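Local coordinates for protein TRAP dicarboxylate transporter-DctP subunit (Marinobacter aquaeolei, PDB 4PFI) that probably serves as the periplasmic solute-binding component of a TRAP transporter, capturing a substrate and delivering it to the membrane permease, at residues 221-232 and 285-296. Sequence-based numbering, arbitrary orientation.
Sequences PVFAIEEMGFHE and LNKERLETILEQ
Ile293 lays its CG1 over one face of the His231 imidazole, 3.9 Å from the ring centroid in a CH-pi contact, while Gln296 CB meets the ring edge at CD2. A chi1 of 61° sets His231 CG between the backbone N and the carbonyl carbon, bringing the ring against Ile293. A water 3.3 Å from His231 NE2 also bonds to Glu232 OE2 and Gln296 OE1; Glu232 OE1 is hydrogen-bonded to the Tyr207 hydroxyl. Further along, Ile293 CD1 packs against Val222 CG1 at 3.8 Å. Here the short helix 222-228, closed by a Schellman motif at Gly229, touches strand 149-164 through Val222 and Ile225 and lies across the C-terminal part of the long helix 263-296, their axes 8.4 Å apart and 39° from parallel. Asn286 OD1 accepts a hydrogen bond from Phe223 N (N to OD1 3.2 Å) and also reaches the Phe223 ring edge; its ND2 is held by Gln282 and the Glu157 carbonyl. Arg289 joins Glu226 and Glu227 in a salt-bridge network: NE lies 3.3 Å from Glu226 OE1, a pairing of charge alone because the oxygen stands well out of the guanidinium plane, and NH2 makes a longer salt bridge to Glu227 OE1 (3.6 Å). Replacing Arg289 by alanine is likely to leave both carboxylates without their shared counter-charge and open a gap beside Phe223 CB, where Arg289 CG had packed.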
loop_
_atom_site.group_PDB
_atom_site.type_symbol
_atom_site.label_atom_id
_atom_site.label_comp_id
_atom_site.label_asym_id
_atom_site.label_seq_id
_atom_site.Cartn_x
_atom_site.Cartn_y
_atom_site.Cartn_z
ATOM N N PRO A 221 -2.951 7.469 1.260
ATOM C CA PRO A 221 -3.063 8.057 -0.074
ATOM C C PRO A 221 -4.298 8.967 -0.165
ATOM O O PRO A 221 -5.270 8.809 0.588
ATOM C CB PRO A 221 -3.164 6.841 -1.010
ATOM C CG PRO A 221 -3.600 5.706 -0.146
ATOM C CD PRO A 221 -3.114 6.000 1.246
ATOM N N VAL A 222 -4.225 9.951 -1.052
ATOM C CA VAL A 222 -5.250 10.965 -1.179
ATOM C C VAL A 222 -6.668 10.394 -1.361
ATOM O O VAL A 222 -7.607 10.920 -0.762
ATOM C CB VAL A 222 -4.906 11.917 -2.342
ATOM C CG1 VAL A 222 -6.094 12.768 -2.717
ATOM C CG2 VAL A 222 -3.751 12.803 -1.937
ATOM N N PHE A 223 -6.845 9.335 -2.161
ATOM C CA PHE A 223 -8.194 8.788 -2.333
ATOM C C PHE A 223 -8.768 8.257 -1.042
ATOM O O PHE A 223 -9.960 8.327 -0.841
ATOM C CB PHE A 223 -8.307 7.700 -3.425
ATOM C CG PHE A 223 -7.655 6.415 -3.081
ATOM C CD1 PHE A 223 -8.358 5.391 -2.446
ATOM C CD2 PHE A 223 -6.301 6.208 -3.411
ATOM C CE1 PHE A 223 -7.686 4.149 -2.149
ATOM C CE2 PHE A 223 -5.653 5.018 -3.114
ATOM C CZ PHE A 223 -6.340 3.983 -2.485
ATOM N N ALA A 224 -7.932 7.686 -0.185
ATOM C CA ALA A 224 -8.429 7.148 1.071
ATOM C C ALA A 224 -8.803 8.315 2.034
ATOM O O ALA A 224 -9.806 8.251 2.756
ATOM C CB ALA A 224 -7.404 6.236 1.697
ATOM N N ILE A 225 -8.006 9.388 2.010
ATOM C CA ILE A 225 -8.290 10.585 2.795
ATOM C C ILE A 225 -9.649 11.208 2.398
ATOM O O ILE A 225 -10.465 11.550 3.260
ATOM C CB ILE A 225 -7.164 11.614 2.614
ATOM C CG1 ILE A 225 -5.890 11.087 3.294
ATOM C CG2 ILE A 225 -7.562 12.970 3.181
ATOM C CD1 ILE A 225 -4.624 11.847 2.909
ATOM N N GLU A 226 -9.877 11.366 1.097
ATOM C CA GLU A 226 -11.136 11.913 0.609
ATOM C C GLU A 226 -12.299 10.988 0.996
ATOM O O GLU A 226 -13.328 11.444 1.478
ATOM C CB GLU A 226 -11.101 12.144 -0.916
ATOM C CG GLU A 226 -12.295 12.922 -1.467
ATOM C CD GLU A 226 -13.578 12.093 -1.546
ATOM O OE1 GLU A 226 -13.499 10.863 -1.788
ATOM O OE2 GLU A 226 -14.687 12.663 -1.358
ATOM N N GLU A 227 -12.143 9.692 0.749
ATOM C CA GLU A 227 -13.198 8.717 1.027
ATOM C C GLU A 227 -13.644 8.723 2.513
ATOM O O GLU A 227 -14.843 8.625 2.800
ATOM C CB GLU A 227 -12.729 7.312 0.660
ATOM C CG GLU A 227 -13.830 6.283 0.711
ATOM C CD GLU A 227 -14.991 6.631 -0.231
ATOM O OE1 GLU A 227 -14.740 7.048 -1.396
ATOM O OE2 GLU A 227 -16.160 6.509 0.206
HETATM N N MSE A 228 -12.689 8.830 3.446
HETATM C CA MSE A 228 -12.979 8.817 4.879
HETATM C C MSE A 228 -13.327 10.198 5.380
HETATM O O MSE A 228 -13.681 10.363 6.533
HETATM C CB MSE A 228 -11.738 8.374 5.675
HETATM C CG MSE A 228 -10.931 7.256 5.056
HETATM SE SE MSE A 228 -11.045 5.672 6.080
HETATM C CE MSE A 228 -12.962 5.493 5.679
ATOM N N GLY A 229 -13.121 11.203 4.549
ATOM C CA GLY A 229 -13.474 12.549 4.927
ATOM C C GLY A 229 -12.509 13.241 5.890
ATOM O O GLY A 229 -12.881 14.220 6.508
ATOM N N PHE A 230 -11.275 12.778 5.999
ATOM C CA PHE A 230 -10.319 13.393 6.947
ATOM C C PHE A 230 -9.978 14.839 6.589
ATOM O O PHE A 230 -9.497 15.611 7.421
ATOM C CB PHE A 230 -9.018 12.583 7.024
ATOM C CG PHE A 230 -9.206 11.161 7.466
ATOM C CD1 PHE A 230 -10.296 10.790 8.219
ATOM C CD2 PHE A 230 -8.267 10.206 7.140
ATOM C CE1 PHE A 230 -10.453 9.495 8.625
ATOM C CE2 PHE A 230 -8.414 8.906 7.531
ATOM C CZ PHE A 230 -9.504 8.538 8.283
ATOM N N HIS A 231 -10.216 15.205 5.338
ATOM C CA HIS A 231 -9.887 16.550 4.925
ATOM C C HIS A 231 -10.848 17.556 5.576
ATOM O O HIS A 231 -10.537 18.739 5.622
ATOM C CB HIS A 231 -9.891 16.688 3.401
ATOM C CG HIS A 231 -11.215 16.386 2.769
ATOM N ND1 HIS A 231 -11.754 15.128 2.737
ATOM C CD2 HIS A 231 -12.090 17.203 2.133
ATOM C CE1 HIS A 231 -12.932 15.171 2.117
ATOM N NE2 HIS A 231 -13.152 16.414 1.745
ATOM N N GLU A 232 -11.995 17.096 6.071
ATOM C CA GLU A 232 -12.966 17.970 6.764
ATOM C C GLU A 232 -12.505 18.360 8.178
ATOM O O GLU A 232 -12.982 19.321 8.728
ATOM C CB GLU A 232 -14.345 17.283 6.884
ATOM C CG GLU A 232 -14.983 16.939 5.554
ATOM C CD GLU A 232 -16.330 16.189 5.638
ATOM O OE1 GLU A 232 -16.839 15.852 6.747
ATOM O OE2 GLU A 232 -16.878 15.902 4.557
ATOM N N LEU A 285 -6.639 8.651 -10.304
ATOM C CA LEU A 285 -7.640 8.620 -9.238
ATOM C C LEU A 285 -7.233 9.584 -8.112
ATOM O O LEU A 285 -8.048 10.334 -7.584
ATOM C CB LEU A 285 -7.828 7.223 -8.662
ATOM C CG LEU A 285 -8.836 7.134 -7.494
ATOM C CD1 LEU A 285 -10.257 7.543 -7.908
ATOM C CD2 LEU A 285 -8.843 5.733 -6.914
ATOM N N ASN A 286 -5.958 9.559 -7.756
ATOM C CA ASN A 286 -5.474 10.416 -6.701
ATOM C C ASN A 286 -5.583 11.900 -7.089
ATOM O O ASN A 286 -5.915 12.732 -6.246
ATOM C CB ASN A 286 -4.058 10.022 -6.290
ATOM C CG ASN A 286 -4.044 8.773 -5.433
ATOM O OD1 ASN A 286 -4.799 8.684 -4.466
ATOM N ND2 ASN A 286 -3.224 7.768 -5.807
ATOM N N LYS A 287 -5.358 12.222 -8.363
ATOM C CA LYS A 287 -5.448 13.613 -8.797
ATOM C C LYS A 287 -6.896 14.106 -8.734
ATOM O O LYS A 287 -7.168 15.229 -8.328
ATOM C CB LYS A 287 -4.884 13.767 -10.210
ATOM C CG LYS A 287 -5.072 15.142 -10.806
ATOM C CD LYS A 287 -4.675 15.176 -12.292
ATOM C CE LYS A 287 -3.154 15.084 -12.497
ATOM N NZ LYS A 287 -2.769 15.119 -13.951
ATOM N N GLU A 288 -7.820 13.241 -9.109
ATOM C CA GLU A 288 -9.249 13.537 -9.095
ATOM C C GLU A 288 -9.694 13.778 -7.646
ATOM O O GLU A 288 -10.429 14.717 -7.330
ATOM C CB GLU A 288 -9.969 12.305 -9.628
ATOM C CG GLU A 288 -11.250 12.515 -10.380
ATOM C CD GLU A 288 -11.832 11.174 -10.895
ATOM O OE1 GLU A 288 -12.985 10.848 -10.521
ATOM O OE2 GLU A 288 -11.138 10.437 -11.656
ATOM N N ARG A 289 -9.243 12.907 -6.760
ATOM C CA ARG A 289 -9.678 12.983 -5.387
ATOM C C ARG A 289 -9.081 14.215 -4.728
ATOM O O ARG A 289 -9.732 14.864 -3.906
ATOM C CB ARG A 289 -9.282 11.735 -4.661
ATOM C CG ARG A 289 -10.077 10.545 -5.146
ATOM C CD ARG A 289 -11.518 10.698 -4.787
ATOM N NE ARG A 289 -12.041 9.415 -4.353
ATOM C CZ ARG A 289 -12.775 8.617 -5.099
ATOM N NH1 ARG A 289 -13.105 8.970 -6.328
ATOM N NH2 ARG A 289 -13.197 7.465 -4.611
ATOM N N LEU A 290 -7.864 14.583 -5.124
ATOM C CA LEU A 290 -7.283 15.813 -4.609
ATOM C C LEU A 290 -8.130 17.042 -5.004
ATOM O O LEU A 290 -8.366 17.915 -4.174
ATOM C CB LEU A 290 -5.830 15.969 -5.045
ATOM C CG LEU A 290 -5.123 17.228 -4.519
ATOM C CD1 LEU A 290 -5.256 17.438 -3.001
ATOM C CD2 LEU A 290 -3.648 17.107 -4.906
ATOM N N GLU A 291 -8.620 17.106 -6.243
ATOM C CA GLU A 291 -9.497 18.224 -6.637
ATOM C C GLU A 291 -10.789 18.215 -5.798
ATOM O O GLU A 291 -11.265 19.260 -5.360
ATOM C CB GLU A 291 -9.837 18.162 -8.133
ATOM N N THR A 292 -11.355 17.036 -5.570
ATOM C CA THR A 292 -12.544 16.918 -4.727
ATOM C C THR A 292 -12.279 17.452 -3.311
ATOM O O THR A 292 -13.072 18.210 -2.771
ATOM C CB THR A 292 -13.021 15.461 -4.675
ATOM O OG1 THR A 292 -13.372 15.052 -6.005
ATOM C CG2 THR A 292 -14.206 15.297 -3.731
ATOM N N ILE A 293 -11.159 17.056 -2.721
ATOM C CA ILE A 293 -10.747 17.574 -1.423
ATOM C C ILE A 293 -10.691 19.116 -1.397
ATOM O O ILE A 293 -11.165 19.726 -0.462
ATOM C CB ILE A 293 -9.368 16.993 -1.013
ATOM C CG1 ILE A 293 -9.533 15.607 -0.416
ATOM C CG2 ILE A 293 -8.691 17.849 0.020
ATOM C CD1 ILE A 293 -8.234 14.775 -0.353
ATOM N N LEU A 294 -10.093 19.737 -2.415
ATOM C CA LEU A 294 -9.922 21.175 -2.415
ATOM C C LEU A 294 -11.253 21.911 -2.502
ATOM O O LEU A 294 -11.376 23.000 -1.955
ATOM C CB LEU A 294 -8.969 21.613 -3.521
ATOM C CG LEU A 294 -7.522 21.190 -3.208
ATOM C CD1 LEU A 294 -6.630 21.533 -4.356
ATOM C CD2 LEU A 294 -7.000 21.836 -1.921
ATOM N N GLU A 295 -12.248 21.315 -3.161
ATOM C CA GLU A 295 -13.612 21.866 -3.181
ATOM C C GLU A 295 -14.220 22.025 -1.772
ATOM O O GLU A 295 -15.102 22.846 -1.561
ATOM C CB GLU A 295 -14.539 20.979 -4.023
ATOM C CG GLU A 295 -14.162 20.950 -5.512
ATOM C CD GLU A 295 -14.728 19.733 -6.283
ATOM O OE1 GLU A 295 -15.647 19.042 -5.761
ATOM O OE2 GLU A 295 -14.241 19.450 -7.412
ATOM N N GLN A 296 -13.778 21.216 -0.811
ATOM C CA GLN A 296 -14.320 21.309 0.533
ATOM C C GLN A 296 -13.923 22.667 1.153
ATOM O O GLN A 296 -14.688 23.261 1.916
ATOM C CB GLN A 296 -13.796 20.150 1.395
ATOM C CG GLN A 296 -13.950 20.320 2.903
ATOM C CD GLN A 296 -15.372 20.077 3.413
ATOM O OE1 GLN A 296 -16.197 19.501 2.711
ATOM N NE2 GLN A 296 -15.656 20.509 4.650
HETATM O O HOH W 1 -14.983 17.496 -0.914
HETATM O O HOH W 2 -16.403 16.780 1.937
HETATM O O HOH W 3 -13.746 21.944 6.609
HETATM O O HOH W 4 -18.458 18.386 3.622
#